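Local structure of lactaldehyde dehydrogenase (Escherichia coli, 2IMP) at residues 67-72 and 114-119; 58-63 and 165-170; 339-344 and 363-368. The protein catalyses the irreversible NAD-dependent oxidation of L-lactaldehyde from L-fucose and L-rhamnose breakdown to L-lactate, and also oxidises glycolaldehyde. All blocks are in the same frame, centred on the assembly; numbering follows the deposited sequence.

Contact 1: 67-72 and 114-119. With SO4 (sulfate ion), chain C.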
loop_
_atom_site.group_PDB
_atom_site.type_symbol
_atom_site.label_atom_id
_atom_site.label_comp_id
_atom_site.label_asym_id
_atom_site.label_seq_id
_atom_site.Cartn_x
_atom_site.Cartn_y
_atom_site.Cartn_z
ATOM N N GLU A 67 -22.343 -5.400 -4.292
ATOM C CA GLU A 67 -23.696 -5.119 -4.749
ATOM C C GLU A 67 -23.824 -3.698 -5.325
ATOM O O GLU A 67 -24.590 -3.468 -6.258
ATOM C CB GLU A 67 -24.714 -5.357 -3.628
ATOM C CG GLU A 67 -25.039 -6.839 -3.446
ATOM C CD GLU A 67 -25.966 -7.124 -2.273
ATOM O OE1 GLU A 67 -26.997 -6.430 -2.134
ATOM O OE2 GLU A 67 -25.665 -8.059 -1.497
ATOM N N ARG A 68 -23.067 -2.756 -4.767
ATOM C CA ARG A 68 -23.087 -1.411 -5.316
ATOM C C ARG A 68 -22.409 -1.434 -6.701
ATOM O O ARG A 68 -22.841 -0.765 -7.641
ATOM C CB ARG A 68 -22.385 -0.426 -4.369
ATOM C CG ARG A 68 -23.089 -0.291 -3.010
ATOM C CD ARG A 68 -22.550 0.873 -2.196
ATOM N NE ARG A 68 -21.139 0.716 -1.859
ATOM C CZ ARG A 68 -20.685 0.303 -0.680
ATOM N NH1 ARG A 68 -21.533 -0.001 0.291
ATOM N NH2 ARG A 68 -19.380 0.201 -0.470
ATOM N N ALA A 69 -21.359 -2.244 -6.807
ATOM C CA ALA A 69 -20.667 -2.408 -8.073
ATOM C C ALA A 69 -21.630 -2.977 -9.139
ATOM O O ALA A 69 -21.634 -2.549 -10.297
ATOM C CB ALA A 69 -19.478 -3.341 -7.900
ATOM N N SER A 70 -22.434 -3.948 -8.721
ATOM C CA SER A 70 -23.412 -4.548 -9.614
ATOM C C SER A 70 -24.365 -3.469 -10.185
ATOM O O SER A 70 -24.680 -3.465 -11.372
ATOM C CB SER A 70 -24.210 -5.620 -8.866
ATOM O OG SER A 70 -25.086 -6.299 -9.744
ATOM N N TRP A 71 -24.798 -2.557 -9.319
ATOM C CA TRP A 71 -25.653 -1.462 -9.753
ATOM C C TRP A 71 -24.943 -0.562 -10.784
ATOM O O TRP A 71 -25.539 -0.155 -11.787
ATOM C CB TRP A 71 -26.101 -0.615 -8.553
ATOM C CG TRP A 71 -27.250 -1.221 -7.801
ATOM C CD1 TRP A 71 -27.251 -1.671 -6.510
ATOM C CD2 TRP A 71 -28.567 -1.461 -8.309
ATOM N NE1 TRP A 71 -28.488 -2.175 -6.184
ATOM C CE2 TRP A 71 -29.312 -2.059 -7.269
ATOM C CE3 TRP A 71 -29.185 -1.228 -9.544
ATOM C CZ2 TRP A 71 -30.652 -2.429 -7.431
ATOM C CZ3 TRP A 71 -30.516 -1.596 -9.703
ATOM C CH2 TRP A 71 -31.234 -2.190 -8.651
ATOM N N LEU A 72 -23.670 -0.270 -10.520
ATOM C CA LEU A 72 -22.879 0.541 -11.435
ATOM C C LEU A 72 -22.727 -0.131 -12.811
ATOM O O LEU A 72 -22.817 0.524 -13.841
ATOM C CB LEU A 72 -21.494 0.828 -10.843
ATOM C CG LEU A 72 -21.409 1.805 -9.667
ATOM C CD1 LEU A 72 -19.965 1.877 -9.174
ATOM C CD2 LEU A 72 -21.889 3.187 -10.107
ATOM N N TYR A 114 -14.624 0.152 -14.729
ATOM C CA TYR A 114 -13.330 0.179 -14.057
ATOM C C TYR A 114 -13.484 0.535 -12.564
ATOM O O TYR A 114 -12.951 -0.156 -11.693
ATOM C CB TYR A 114 -12.391 1.187 -14.740
ATOM C CG TYR A 114 -11.186 1.561 -13.904
ATOM C CD1 TYR A 114 -10.102 0.692 -13.760
ATOM C CD2 TYR A 114 -11.165 2.758 -13.195
ATOM C CE1 TYR A 114 -9.028 1.013 -12.914
ATOM C CE2 TYR A 114 -10.111 3.085 -12.351
ATOM C CZ TYR A 114 -9.050 2.213 -12.212
ATOM O OH TYR A 114 -8.041 2.544 -11.343
ATOM N N MET A 115 -14.229 1.602 -12.287
ATOM C CA MET A 115 -14.468 2.010 -10.907
ATOM C C MET A 115 -15.216 0.944 -10.076
ATOM O O MET A 115 -14.891 0.715 -8.910
ATOM C CB MET A 115 -15.240 3.329 -10.872
ATOM C CG MET A 115 -14.371 4.556 -11.129
ATOM S SD MET A 115 -13.146 4.821 -9.810
ATOM C CE MET A 115 -12.009 5.918 -10.610
ATOM N N ALA A 116 -16.202 0.290 -10.689
ATOM C CA ALA A 116 -16.950 -0.751 -9.993
ATOM C C ALA A 116 -16.027 -1.889 -9.492
ATOM O O ALA A 116 -16.329 -2.566 -8.513
ATOM C CB ALA A 116 -18.036 -1.331 -10.913
ATOM N N GLU A 117 -14.906 -2.061 -10.184
ATOM C CA GLU A 117 -13.933 -3.088 -9.840
ATOM C C GLU A 117 -13.200 -2.831 -8.502
ATOM O O GLU A 117 -12.517 -3.712 -7.989
ATOM C CB GLU A 117 -12.904 -3.235 -10.971
ATOM C CG GLU A 117 -13.542 -3.501 -12.324
ATOM C CD GLU A 117 -12.536 -3.565 -13.455
ATOM O OE1 GLU A 117 -11.474 -2.911 -13.367
ATOM O OE2 GLU A 117 -12.817 -4.259 -14.449
ATOM N N TRP A 118 -13.344 -1.621 -7.966
ATOM C CA TRP A 118 -12.721 -1.288 -6.685
ATOM C C TRP A 118 -13.465 -1.878 -5.472
ATOM O O TRP A 118 -12.926 -1.919 -4.368
ATOM C CB TRP A 118 -12.616 0.237 -6.508
ATOM C CG TRP A 118 -11.442 0.851 -7.224
ATOM C CD1 TRP A 118 -11.487 1.778 -8.227
ATOM C CD2 TRP A 118 -10.051 0.554 -7.014
ATOM N NE1 TRP A 118 -10.211 2.072 -8.658
ATOM C CE2 TRP A 118 -9.312 1.335 -7.932
ATOM C CE3 TRP A 118 -9.360 -0.299 -6.141
ATOM C CZ2 TRP A 118 -7.913 1.292 -8.005
ATOM C CZ3 TRP A 118 -7.958 -0.345 -6.213
ATOM C CH2 TRP A 118 -7.255 0.449 -7.140
ATOM N N ALA A 119 -14.690 -2.347 -5.709
ATOM C CA ALA A 119 -15.546 -2.896 -4.656
ATOM C C ALA A 119 -14.847 -3.727 -3.550
ATOM O O ALA A 119 -14.938 -3.393 -2.370
ATOM C CB ALA A 119 -16.676 -3.722 -5.281
HETATM S S SO4 C . -22.650 -8.213 -11.639
HETATM O O1 SO4 C . -22.465 -7.213 -12.710
HETATM O O2 SO4 C . -21.965 -7.754 -10.414
HETATM O O3 SO4 C . -24.089 -8.381 -11.363
HETATM O O4 SO4 C . -22.077 -9.502 -12.070
#
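L72 sets CG beside its own backbone N and anti to the carbonyl carbon (chi1 -72°), which lays CD1 alongside A116 of the facing segment, 4.1 Å from A116 CA. Its CB also meets A116 CB. The other groups of the contact are alanine methyls, whose places are fixed by the backbone alone. A69 points its CB into the turn of the 114-119 segment: A69 CB lies 3.3 Å from A116 O, and it also touches the CB atoms of A116 and A119. These small side chains let the main chains close to 4.5 Å between A69 CA and A116 CA. No hydrogen bond crosses here; the packing is van der Waals, methyl on methyl and methyl on the carbonyl oxygen of A116, between buried residues. It joins helix 65-81 to helix 98-116 and to the type I beta turn A116-A119. L168 of helix 155-168 lies against both L72 and A119, so three helices of the aldehyde dehydrogenase fold meet at this point. On the other side of the turn a second subunit is met: E117, whose CB points away from the 67-72 segment, forms salt bridges through its carboxylate with R73 and R121 of the second subunit, and W118 makes a cation-pi contact with R121 of that same subunit. On the far side of helix 65-81, S70 turns its hydroxyl anti to the backbone N (chi1 -175°), and OG donates to O3 of a sulfate ion at 2.8 Å, an ion probably left from the crystallisation liquor.

Contact 2: 58-63 and 165-170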
loop_
_atom_site.group_PDB
_atom_site.type_symbol
_atom_site.label_atom_id
_atom_site.label_comp_id
_atom_site.label_asym_id
_atom_site.label_seq_id
_atom_site.Cartn_x
_atom_site.Cartn_y
_atom_site.Cartn_z
ATOM N N PRO A 58 -27.664 5.594 4.447
ATOM C CA PRO A 58 -27.404 4.496 5.391
ATOM C C PRO A 58 -27.636 3.099 4.761
ATOM O O PRO A 58 -26.780 2.218 4.861
ATOM C CB PRO A 58 -28.377 4.785 6.531
ATOM C CG PRO A 58 -28.429 6.290 6.534
ATOM C CD PRO A 58 -28.536 6.615 5.058
ATOM N N GLU A 59 -28.799 2.915 4.139
ATOM C CA GLU A 59 -29.123 1.655 3.476
ATOM C C GLU A 59 -28.144 1.321 2.328
ATOM O O GLU A 59 -27.776 0.161 2.127
ATOM C CB GLU A 59 -30.527 1.703 2.878
ATOM C CG GLU A 59 -31.676 1.448 3.820
ATOM C CD GLU A 59 -33.011 1.466 3.078
ATOM O OE1 GLU A 59 -33.429 2.557 2.622
ATOM O OE2 GLU A 59 -33.631 0.387 2.938
ATOM N N TRP A 60 -27.764 2.350 1.574
ATOM C CA TRP A 60 -26.837 2.177 0.464
ATOM C C TRP A 60 -25.443 1.755 0.968
ATOM O O TRP A 60 -24.874 0.774 0.489
ATOM C CB TRP A 60 -26.769 3.475 -0.364
ATOM C CG TRP A 60 -25.853 3.423 -1.575
ATOM C CD1 TRP A 60 -24.657 4.068 -1.730
ATOM C CD2 TRP A 60 -26.070 2.684 -2.784
ATOM N NE1 TRP A 60 -24.116 3.775 -2.961
ATOM C CE2 TRP A 60 -24.954 2.930 -3.626
ATOM C CE3 TRP A 60 -27.086 1.837 -3.238
ATOM C CZ2 TRP A 60 -24.842 2.357 -4.903
ATOM C CZ3 TRP A 60 -26.969 1.267 -4.515
ATOM C CH2 TRP A 60 -25.850 1.533 -5.325
ATOM N N GLU A 61 -24.913 2.482 1.949
ATOM C CA GLU A 61 -23.619 2.101 2.494
ATOM C C GLU A 61 -23.661 0.705 3.159
ATOM O O GLU A 61 -22.676 -0.029 3.141
ATOM C CB GLU A 61 -23.101 3.141 3.507
ATOM C CG GLU A 61 -21.739 2.750 4.100
ATOM C CD GLU A 61 -21.020 3.881 4.845
ATOM O OE1 GLU A 61 -21.678 4.866 5.258
ATOM O OE2 GLU A 61 -19.779 3.767 5.029
ATOM N N ALA A 62 -24.816 0.352 3.718
ATOM C CA ALA A 62 -24.977 -0.948 4.360
ATOM C C ALA A 62 -24.900 -2.123 3.361
ATOM O O ALA A 62 -24.620 -3.263 3.737
ATOM C CB ALA A 62 -26.294 -0.993 5.128
ATOM N N LEU A 63 -25.169 -1.831 2.093
ATOM C CA LEU A 63 -25.067 -2.856 1.063
ATOM C C LEU A 63 -23.610 -3.319 0.850
ATOM O O LEU A 63 -22.690 -2.498 0.849
ATOM C CB LEU A 63 -25.595 -2.330 -0.272
ATOM C CG LEU A 63 -27.103 -2.125 -0.438
ATOM C CD1 LEU A 63 -27.380 -1.560 -1.822
ATOM C CD2 LEU A 63 -27.828 -3.449 -0.248
ATOM N N PRO A 165 -17.115 6.683 -8.433
ATOM C CA PRO A 165 -16.323 6.472 -7.211
ATOM C C PRO A 165 -17.223 6.731 -5.978
ATOM O O PRO A 165 -17.158 6.012 -4.983
ATOM C CB PRO A 165 -15.219 7.526 -7.311
ATOM C CG PRO A 165 -15.197 7.902 -8.773
ATOM C CD PRO A 165 -16.624 7.849 -9.184
ATOM N N ALA A 166 -18.050 7.770 -6.069
ATOM C CA ALA A 166 -18.953 8.114 -4.975
ATOM C C ALA A 166 -19.874 6.952 -4.565
ATOM O O ALA A 166 -19.902 6.553 -3.396
ATOM C CB ALA A 166 -19.794 9.338 -5.348
ATOM N N LEU A 167 -20.611 6.414 -5.535
ATOM C CA LEU A 167 -21.514 5.298 -5.259
ATOM C C LEU A 167 -20.809 4.006 -4.809
ATOM O O LEU A 167 -21.254 3.337 -3.873
ATOM C CB LEU A 167 -22.376 4.990 -6.482
ATOM C CG LEU A 167 -23.762 5.638 -6.477
ATOM C CD1 LEU A 167 -23.628 7.145 -6.320
ATOM C CD2 LEU A 167 -24.492 5.282 -7.769
ATOM N N LEU A 168 -19.722 3.667 -5.494
ATOM C CA LEU A 168 -18.965 2.470 -5.163
ATOM C C LEU A 168 -18.580 2.399 -3.671
ATOM O O LEU A 168 -18.733 1.365 -3.034
ATOM C CB LEU A 168 -17.700 2.400 -6.028
ATOM C CG LEU A 168 -16.881 1.095 -6.034
ATOM C CD1 LEU A 168 -16.138 0.923 -4.706
ATOM C CD2 LEU A 168 -17.808 -0.095 -6.302
ATOM N N THR A 169 -18.105 3.524 -3.139
ATOM C CA THR A 169 -17.680 3.616 -1.748
ATOM C C THR A 169 -18.809 3.806 -0.702
ATOM O O THR A 169 -18.541 3.997 0.488
ATOM C CB THR A 169 -16.638 4.751 -1.585
ATOM O OG1 THR A 169 -17.155 5.968 -2.138
ATOM C CG2 THR A 169 -15.340 4.387 -2.312
ATOM N N GLY A 170 -20.059 3.762 -1.154
ATOM C CA GLY A 170 -21.170 3.894 -0.227
ATOM C C GLY A 170 -21.779 5.273 -0.026
ATOM O O GLY A 170 -22.598 5.457 0.875
#
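W60 reaches across to L167 and G170 with CG anti to its backbone N (chi1 -179°), a torsion that carries the indole out from helix 43-62 toward the end of helix 155-168. W60 NE1 donates to L167 O at 3.0 Å. The bond is bent, 138° at the hydrogen, and the oxygen sits somewhat out of the indole plane, but NE1 lies in the carbonyl plane of L167, on a lone pair of its O. That oxygen also accepts from G170 N, so two donors grip it. The benzo part of the ring crosses the L167 side chain at about a right angle, with W60 CZ2 3.8 Å from L167 CG. G170 closes the helix in a Schellman motif with positive phi, and G170 C lies at the indole edge, 3.6 Å from W60 CD1. Helix 155-168 links the parallel strands 134-149 and 172-176, a beta-alpha-beta crossover of the NAD-binding part of the fold, and this contact ties its C-terminal end to the N-terminal helix 43-62. E61 runs extended past the glycine, and its CB comes 3.5 Å from G170 O. The absence of a side chain at G170 allows the two main chains to approach to 4.1 Å between E61 CA and G170 CA. The E61 carboxylate is held at both oxygens, by Q57 NE2 and by the backbone N of A142, while Q57 NE2 also bonds to G170 O.

Contact 3: 339-344 and 363-368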
loop_
_atom_site.group_PDB
_atom_site.type_symbol
_atom_site.label_atom_id
_atom_site.label_comp_id
_atom_site.label_asym_id
_atom_site.label_seq_id
_atom_site.Cartn_x
_atom_site.Cartn_y
_atom_site.Cartn_z
ATOM N N GLN A 339 -10.977 38.966 -28.144
ATOM C CA GLN A 339 -10.318 39.955 -27.312
ATOM C C GLN A 339 -8.892 39.560 -26.902
ATOM O O GLN A 339 -7.983 40.389 -26.913
ATOM C CB GLN A 339 -11.157 40.219 -26.063
ATOM C CG GLN A 339 -12.581 40.654 -26.369
ATOM C CD GLN A 339 -13.372 40.990 -25.120
ATOM O OE1 GLN A 339 -13.533 40.156 -24.226
ATOM N NE2 GLN A 339 -13.872 42.218 -25.053
ATOM N N LYS A 340 -8.711 38.296 -26.539
ATOM C CA LYS A 340 -7.391 37.831 -26.152
ATOM C C LYS A 340 -6.411 37.777 -27.333
ATOM O O LYS A 340 -5.243 38.134 -27.193
ATOM C CB LYS A 340 -7.492 36.469 -25.463
ATOM C CG LYS A 340 -8.172 36.564 -24.106
ATOM C CD LYS A 340 -8.180 35.244 -23.365
ATOM C CE LYS A 340 -8.836 35.402 -22.000
ATOM N NZ LYS A 340 -8.878 34.115 -21.254
ATOM N N VAL A 341 -6.895 37.334 -28.490
ATOM C CA VAL A 341 -6.043 37.303 -29.670
ATOM C C VAL A 341 -5.654 38.737 -30.082
ATOM O O VAL A 341 -4.491 39.024 -30.362
ATOM C CB VAL A 341 -6.740 36.607 -30.863
ATOM C CG1 VAL A 341 -5.869 36.709 -32.105
ATOM C CG2 VAL A 341 -7.001 35.145 -30.529
ATOM N N ALA A 342 -6.648 39.622 -30.094
ATOM C CA ALA A 342 -6.410 41.019 -30.425
ATOM C C ALA A 342 -5.371 41.650 -29.471
ATOM O O ALA A 342 -4.393 42.257 -29.911
ATOM C CB ALA A 342 -7.718 41.797 -30.369
ATOM N N ARG A 343 -5.597 41.493 -28.169
ATOM C CA ARG A 343 -4.650 42.001 -27.192
ATOM C C ARG A 343 -3.238 41.480 -27.486
ATOM O O ARG A 343 -2.274 42.243 -27.535
ATOM C CB ARG A 343 -5.043 41.573 -25.778
ATOM C CG ARG A 343 -5.926 42.556 -25.032
ATOM C CD ARG A 343 -6.048 42.139 -23.575
ATOM N NE ARG A 343 -6.780 43.111 -22.767
ATOM C CZ ARG A 343 -6.975 42.990 -21.457
ATOM N NH1 ARG A 343 -6.493 41.939 -20.808
ATOM N NH2 ARG A 343 -7.653 43.919 -20.796
ATOM N N ALA A 344 -3.141 40.167 -27.678
ATOM C CA ALA A 344 -1.867 39.550 -27.991
ATOM C C ALA A 344 -1.170 40.259 -29.166
ATOM O O ALA A 344 0.006 40.610 -29.087
ATOM C CB ALA A 344 -2.070 38.073 -28.317
ATOM N N TYR A 363 -20.986 29.818 -33.107
ATOM C CA TYR A 363 -19.810 30.506 -32.588
ATOM C C TYR A 363 -18.481 29.894 -33.050
ATOM O O TYR A 363 -17.830 29.161 -32.306
ATOM C CB TYR A 363 -19.858 30.530 -31.059
ATOM C CG TYR A 363 -21.250 30.746 -30.528
ATOM C CD1 TYR A 363 -22.043 29.665 -30.138
ATOM C CD2 TYR A 363 -21.807 32.020 -30.483
ATOM C CE1 TYR A 363 -23.356 29.848 -29.727
ATOM C CE2 TYR A 363 -23.121 32.214 -30.077
ATOM C CZ TYR A 363 -23.891 31.126 -29.703
ATOM O OH TYR A 363 -25.202 31.311 -29.330
ATOM N N TYR A 364 -18.084 30.212 -34.276
ATOM C CA TYR A 364 -16.852 29.668 -34.815
ATOM C C TYR A 364 -15.628 30.594 -34.794
ATOM O O TYR A 364 -15.724 31.790 -35.075
ATOM C CB TYR A 364 -17.069 29.195 -36.253
ATOM C CG TYR A 364 -18.150 28.160 -36.396
ATOM C CD1 TYR A 364 -19.488 28.531 -36.524
ATOM C CD2 TYR A 364 -17.838 26.800 -36.384
ATOM C CE1 TYR A 364 -20.488 27.573 -36.634
ATOM C CE2 TYR A 364 -18.829 25.837 -36.492
ATOM C CZ TYR A 364 -20.147 26.225 -36.617
ATOM O OH TYR A 364 -21.120 25.263 -36.727
ATOM N N TYR A 365 -14.490 30.013 -34.441
ATOM C CA TYR A 365 -13.225 30.724 -34.440
ATOM C C TYR A 365 -12.153 29.875 -35.145
ATOM O O TYR A 365 -11.916 28.730 -34.768
ATOM C CB TYR A 365 -12.764 31.058 -33.021
ATOM C CG TYR A 365 -11.710 32.144 -33.010
ATOM C CD1 TYR A 365 -12.066 33.485 -33.157
ATOM C CD2 TYR A 365 -10.353 31.829 -32.933
ATOM C CE1 TYR A 365 -11.098 34.484 -33.233
ATOM C CE2 TYR A 365 -9.376 32.821 -33.009
ATOM C CZ TYR A 365 -9.759 34.146 -33.164
ATOM O OH TYR A 365 -8.805 35.126 -33.281
ATOM N N PRO A 366 -11.505 30.430 -36.171
ATOM C CA PRO A 366 -10.477 29.706 -36.921
ATOM C C PRO A 366 -9.207 29.305 -36.146
ATOM O O PRO A 366 -8.753 30.024 -35.254
ATOM C CB PRO A 366 -10.165 30.661 -38.067
ATOM C CG PRO A 366 -10.280 31.992 -37.399
ATOM C CD PRO A 366 -11.564 31.839 -36.601
ATOM N N PRO A 367 -8.635 28.139 -36.484
ATOM C CA PRO A 367 -7.421 27.695 -35.809
ATOM C C PRO A 367 -6.417 28.856 -35.946
ATOM O O PRO A 367 -6.106 29.296 -37.054
ATOM C CB PRO A 367 -7.016 26.467 -36.617
ATOM C CG PRO A 367 -8.335 25.889 -36.996
ATOM C CD PRO A 367 -9.114 27.114 -37.429
ATOM N N THR A 368 -5.932 29.347 -34.817
ATOM C CA THR A 368 -5.014 30.468 -34.836
ATOM C C THR A 368 -3.611 30.172 -34.294
ATOM O O THR A 368 -3.451 29.605 -33.216
ATOM C CB THR A 368 -5.614 31.646 -34.055
ATOM O OG1 THR A 368 -6.868 32.009 -34.645
ATOM C CG2 THR A 368 -4.675 32.841 -34.069
#
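V341 and Y365 approach each other from opposite directions, the valine from helix 331-346 and the tyrosine from the loop that leads into strand 368-371. The first torsion of Y365 (chi1 -162°) swings the ring away from its backbone N and thrusts the phenol end at the branch point of the valine. The hydroxyl takes most of the contact: Y365 OH lies 3.3 Å from V341 CG2 and 3.5 Å from V341 CB and V341 CG1. V341 CG2 also lies 3.9 Å from Y365 CZ, meeting the ring obliquely. One face of this ring is covered from within its own loop by P366, whose CD sits 3.6 Å above the plane and toward the rim, while L334 and V337 of helix 331-346 also touch the tyrosine. Beside it, T368 CG2 faces V341 CG1 at a loose 4.5 Å. T368 OG1 donates to P366 O and is further hydrogen-bonded to the backbone N of G355, which pins the loop where strand 368-371 begins. Since no hydrogen bond joins V341 to Y365 or T368, the helix is held to the loop here by van der Waals contact and burial, with a phenol oxygen set against methyl groups.

In the fold
Contacts 1 and 2 form one cluster, with centres 10 Å apart and contact 1 nested within the longer chain loop closed by contact 2. R68 couples them: its NE lies 2.8 Å from L168 O, a probable hydrogen bond, so helix 65-81 reaches the same helix end that W60 grips. Neither contact includes a residue of the lactate pocket; in contact 1 the side chain of L72 is about 11 Å from that of R161, which binds lactate. Contact 3 stands on the opposite side of the chain's centre, its centre 44 Å and 46 Å from those of contacts 1 and 2. There the V341 side chain lies about 9 Å from that of R336, an NAD-binding residue on the same helix.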